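Ferripyochelin binding protein (PDB 1V67) binds zinc and calcium as a trimer of left-handed parallel beta-helices and probably works as a gamma-class carbonic anhydrase, hydrating carbon dioxide reversibly. Local coordinates at residues F18-A23 and V37-V42; R44-Q49 and S63-H68. All coordinates share one frame; numbering follows the deposited sequence.

Contact 1: residues F18-A23 and V37-V42; sequences FVDENA and VWPSAV. With CA (calcium ion), chain D.
Phe18 and Trp38 meet in a T-shaped stack on two successive coils of the left-handed beta-helix: the Phe18 ring turns its edge to one face of the indole, CE2 lying 3.7 Å from Trp38 CE3, with the planes at 63°. Phe18 also rests on helix 146-169, which covers this side. Aliphatic packing adds Ala23 CB against Val37 CG1 at 3.7 Å. Val37 bridges the backbones in parallel register: its N donates to Phe18 O (2.8 Å) and its O accepts from Asp20 N (3.1 Å), the latter bond nearly straight at 175°. A weak bond from Ser40 N to Asn22 O (3.2 Å) follows. With CG anti to the backbone N (chi1 -163°), the Asp20 carboxylate lies against the Pro39 ring, OD1 3.4 Å from Pro39 CG, while OD2 accepts from Asn22 N (3.0 Å) in an Asx turn and OD1 forms a salt bridge with Arg170. Without the carboxylate, as with an alanine here, Asn22 N and Arg170 would probably lose their shared acceptor and a gap would open beside Pro39. Ser40 OG binds calcium at 2.3 Å, together with Asn61 of the same chain and Ser40 and Asn61 of both neighbouring subunits. The turn's carboxylate is thus spent on the protein itself, and the serine hydroxyl on a metal shared by three chains.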
# COMPACT_ATOMS: atom_id res chain seq x y z
N PHE A 18 -3.35 -16.27 13.24
CA PHE A 18 -4.12 -16.27 12.01
C PHE A 18 -3.27 -15.65 10.91
O PHE A 18 -2.67 -14.58 11.09
CB PHE A 18 -5.43 -15.48 12.18
CG PHE A 18 -6.12 -15.19 10.87
CD1 PHE A 18 -6.59 -16.22 10.07
CD2 PHE A 18 -6.29 -13.88 10.44
CE1 PHE A 18 -7.19 -15.96 8.84
CE2 PHE A 18 -6.88 -13.61 9.20
CZ PHE A 18 -7.34 -14.65 8.41
N VAL A 19 -3.20 -16.32 9.77
CA VAL A 19 -2.43 -15.83 8.64
C VAL A 19 -3.22 -16.06 7.37
O VAL A 19 -3.31 -17.18 6.87
CB VAL A 19 -1.07 -16.55 8.51
CG1 VAL A 19 -0.24 -15.89 7.41
CG2 VAL A 19 -0.32 -16.49 9.83
N ASP A 20 -3.79 -14.98 6.85
CA ASP A 20 -4.59 -15.02 5.63
C ASP A 20 -3.76 -15.64 4.50
O ASP A 20 -2.58 -15.36 4.37
CB ASP A 20 -4.99 -13.60 5.25
CG ASP A 20 -6.13 -13.57 4.27
OD1 ASP A 20 -7.29 -13.65 4.72
OD2 ASP A 20 -5.86 -13.49 3.05
N GLU A 21 -4.39 -16.46 3.66
CA GLU A 21 -3.66 -17.10 2.56
C GLU A 21 -3.21 -16.12 1.48
O GLU A 21 -2.39 -16.46 0.62
CB GLU A 21 -4.51 -18.23 1.95
CG GLU A 21 -5.96 -17.90 1.73
CD GLU A 21 -6.67 -18.97 0.92
OE1 GLU A 21 -6.43 -20.17 1.17
OE2 GLU A 21 -7.46 -18.61 0.03
N ASN A 22 -3.73 -14.90 1.57
CA ASN A 22 -3.41 -13.83 0.63
C ASN A 22 -2.28 -12.96 1.20
O ASN A 22 -1.77 -12.05 0.54
CB ASN A 22 -4.66 -12.97 0.33
CG ASN A 22 -5.85 -13.81 -0.16
OD1 ASN A 22 -6.89 -13.85 0.50
ND2 ASN A 22 -5.70 -14.46 -1.30
N ALA A 23 -1.89 -13.23 2.45
CA ALA A 23 -0.79 -12.52 3.08
C ALA A 23 0.47 -13.30 2.69
O ALA A 23 0.37 -14.42 2.20
CB ALA A 23 -0.99 -12.52 4.60
N VAL A 37 -2.18 -11.80 10.79
CA VAL A 37 -1.63 -11.19 9.59
C VAL A 37 -2.78 -11.24 8.61
O VAL A 37 -3.27 -12.31 8.25
CB VAL A 37 -0.48 -11.99 9.02
CG1 VAL A 37 0.16 -11.19 7.89
CG2 VAL A 37 0.53 -12.29 10.12
N TRP A 38 -3.20 -10.06 8.16
CA TRP A 38 -4.36 -9.94 7.29
C TRP A 38 -4.14 -9.93 5.78
O TRP A 38 -3.00 -9.90 5.32
CB TRP A 38 -5.19 -8.74 7.76
CG TRP A 38 -5.52 -8.86 9.23
CD1 TRP A 38 -4.73 -8.50 10.29
CD2 TRP A 38 -6.68 -9.49 9.80
NE1 TRP A 38 -5.33 -8.85 11.47
CE2 TRP A 38 -6.54 -9.44 11.20
CE3 TRP A 38 -7.85 -10.04 9.25
CZ2 TRP A 38 -7.49 -9.98 12.06
CZ3 TRP A 38 -8.79 -10.57 10.11
CH2 TRP A 38 -8.62 -10.52 11.50
N PRO A 39 -5.24 -9.96 5.01
CA PRO A 39 -5.14 -9.96 3.55
C PRO A 39 -4.10 -9.03 2.92
O PRO A 39 -4.06 -7.84 3.21
CB PRO A 39 -6.57 -9.63 3.11
CG PRO A 39 -7.39 -10.29 4.18
CD PRO A 39 -6.65 -9.86 5.43
N SER A 40 -3.26 -9.60 2.06
CA SER A 40 -2.25 -8.85 1.31
C SER A 40 -1.08 -8.20 2.07
O SER A 40 -0.32 -7.41 1.51
CB SER A 40 -2.96 -7.79 0.48
OG SER A 40 -2.14 -7.30 -0.57
N ALA A 41 -0.95 -8.54 3.35
CA ALA A 41 0.13 -8.00 4.16
C ALA A 41 1.38 -8.77 3.76
O ALA A 41 1.29 -9.89 3.27
CB ALA A 41 -0.17 -8.21 5.64
N VAL A 42 2.56 -8.18 3.96
CA VAL A 42 3.80 -8.86 3.61
C VAL A 42 4.84 -8.75 4.73
O VAL A 42 5.19 -7.65 5.16
CB VAL A 42 4.39 -8.29 2.29
CG1 VAL A 42 5.76 -8.90 2.01
CG2 VAL A 42 3.45 -8.58 1.12
CA CA D . -0.98 -5.77 -1.79

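Contact 2: residues R44-Q49 and S63-H68; sequences RGDIEQ and SIHTSH. With ZN (zinc ion), chain C.
His65 and Asp46 meet on neighbouring coils of the left-handed beta-helix, at the corner beside the zinc site. His65 NE2 donates to the syn lone pair of Asp46 OD1 (3.1 Å), which lies in the ring plane, while ND1 binds zinc at 2.4 Å; His87 of the same chain and His82 of the third subunit complete the histidine ligands. Asp46 thus acts as a second-shell group that limits rotation of the imidazole. Its OD2 forms a salt bridge with Arg44 NH1, modelled doubtfully short, and also takes a hydrogen bond from His166 of the third subunit. The Arg44 chain bends at chi2 and chi3, carrying its guanidinium over one face of His65, the planes 35° apart; NH2 reaches Asp60 and Tyr159 of the third subunit. At the strand end of the contact, Arg44 N donates to Ile64 O (3.3 Å). Beyond the histidine, Thr66 OG1 accepts from Glu48 N (3.0 Å), and the Glu48 carboxylate takes the N-H of Gly69. One water satisfies much of the turn's backbone: it accepts from Ile47 N at 3.3 Å, donates to Arg44 O at 2.9 Å and to Glu48 O at 2.7 Å, and pairs with Thr66 OG1 at 2.8 Å.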
# COMPACT_ATOMS: atom_id res chain seq x y z
N ARG A 44 8.41 -9.95 5.07
CA ARG A 44 9.57 -10.53 4.41
C ARG A 44 10.78 -10.64 5.33
O ARG A 44 11.54 -9.69 5.49
CB ARG A 44 9.92 -9.69 3.17
CG ARG A 44 10.97 -10.30 2.24
CD ARG A 44 10.66 -9.99 0.77
NE ARG A 44 10.64 -8.56 0.49
CZ ARG A 44 11.72 -7.82 0.24
NH1 ARG A 44 12.92 -8.39 0.23
NH2 ARG A 44 11.60 -6.52 0.02
N GLY A 45 10.98 -11.81 5.91
CA GLY A 45 12.11 -12.00 6.80
C GLY A 45 13.28 -12.59 6.08
O GLY A 45 13.75 -13.67 6.43
N ASP A 46 13.73 -11.89 5.05
CA ASP A 46 14.87 -12.37 4.24
C ASP A 46 16.22 -11.73 4.63
O ASP A 46 17.22 -11.93 3.96
CB ASP A 46 14.64 -12.13 2.74
CG ASP A 46 14.37 -10.70 2.43
OD1 ASP A 46 14.50 -9.86 3.37
OD2 ASP A 46 14.02 -10.43 1.26
N ILE A 47 16.52 -10.84 5.48
CA ILE A 47 17.80 -10.60 6.10
C ILE A 47 17.75 -10.69 7.63
O ILE A 47 18.27 -11.65 8.20
CB ILE A 47 18.37 -9.22 5.58
CG1 ILE A 47 18.44 -8.22 6.70
CG2 ILE A 47 17.43 -8.57 4.53
CD1 ILE A 47 19.68 -7.49 6.62
N GLU A 48 17.13 -9.55 8.42
CA GLU A 48 17.11 -9.70 9.89
C GLU A 48 15.75 -10.27 10.22
O GLU A 48 14.88 -10.32 9.35
CB GLU A 48 17.27 -8.35 10.60
CG GLU A 48 18.65 -7.69 10.53
CD GLU A 48 19.78 -8.61 10.94
OE1 GLU A 48 19.57 -9.40 11.88
OE2 GLU A 48 20.87 -8.54 10.33
N GLN A 49 15.53 -10.68 11.46
CA GLN A 49 14.25 -11.26 11.83
C GLN A 49 13.11 -10.26 12.00
O GLN A 49 13.34 -9.09 12.23
CB GLN A 49 14.42 -12.08 13.10
CG GLN A 49 13.13 -12.62 13.69
CD GLN A 49 13.35 -13.16 15.06
OE1 GLN A 49 13.68 -12.42 15.99
NE2 GLN A 49 13.22 -14.46 15.20
N SER A 63 3.38 -3.65 4.77
CA SER A 63 4.63 -4.31 4.47
C SER A 63 5.55 -4.15 5.67
O SER A 63 5.62 -3.09 6.28
CB SER A 63 5.30 -3.73 3.22
OG SER A 63 4.52 -3.97 2.07
N ILE A 64 6.22 -5.23 6.01
CA ILE A 64 7.15 -5.21 7.13
C ILE A 64 8.47 -5.76 6.63
O ILE A 64 8.51 -6.84 6.04
CB ILE A 64 6.66 -6.07 8.27
CG1 ILE A 64 5.35 -5.49 8.82
CG2 ILE A 64 7.75 -6.15 9.33
CD1 ILE A 64 4.83 -6.21 10.03
N HIS A 65 9.55 -5.03 6.85
CA HIS A 65 10.85 -5.47 6.38
C HIS A 65 11.96 -5.03 7.33
O HIS A 65 11.69 -4.46 8.39
CB HIS A 65 11.08 -4.89 4.99
CG HIS A 65 12.22 -5.54 4.25
ND1 HIS A 65 13.00 -4.84 3.36
CD2 HIS A 65 12.65 -6.81 4.24
CE1 HIS A 65 13.88 -5.67 2.82
NE2 HIS A 65 13.69 -6.87 3.34
N THR A 66 13.21 -5.30 6.95
CA THR A 66 14.36 -4.95 7.78
C THR A 66 15.58 -4.59 6.94
O THR A 66 15.55 -4.69 5.71
CB THR A 66 14.77 -6.12 8.73
OG1 THR A 66 15.35 -7.17 7.96
CG2 THR A 66 13.55 -6.65 9.51
N SER A 67 16.64 -4.18 7.62
CA SER A 67 17.92 -3.85 6.99
C SER A 67 19.01 -4.54 7.81
O SER A 67 18.80 -4.87 8.97
CB SER A 67 18.16 -2.33 6.99
OG SER A 67 17.24 -1.65 6.16
N HIS A 68 20.17 -4.76 7.21
CA HIS A 68 21.26 -5.41 7.92
C HIS A 68 21.53 -4.73 9.27
O HIS A 68 21.90 -3.56 9.32
CB HIS A 68 22.54 -5.41 7.07
CG HIS A 68 22.48 -6.32 5.88
ND1 HIS A 68 21.78 -5.99 4.74
CD2 HIS A 68 22.99 -7.55 5.67
CE1 HIS A 68 21.87 -6.99 3.87
NE2 HIS A 68 22.60 -7.95 4.41
ZN ZN C . 13.68 -2.81 2.26
O HOH W 1 13.98 -9.43 7.02

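How the contacts relate
The two contacts follow one another along the chain, their centres about 17 Å apart, yet they join directly: Val42 O and Ile64 N are 2.8 Å apart, a probable hydrogen bond between adjacent coils. Each supplies a ligand to a different metal at the subunit interfaces, with the calcium ion near residues 37-42 lying 15.5 Å from the zinc ion at residues 63-68. Across the trimer the two regions come together again. Trp38 of contact 1 packs on Arg44 of the second subunit, and its side chain is about 3 Å from that of the zinc-site residue Tyr159 and about 8 Å from a bound zinc ion, so contact 1 borders the kind of site that contact 2 builds.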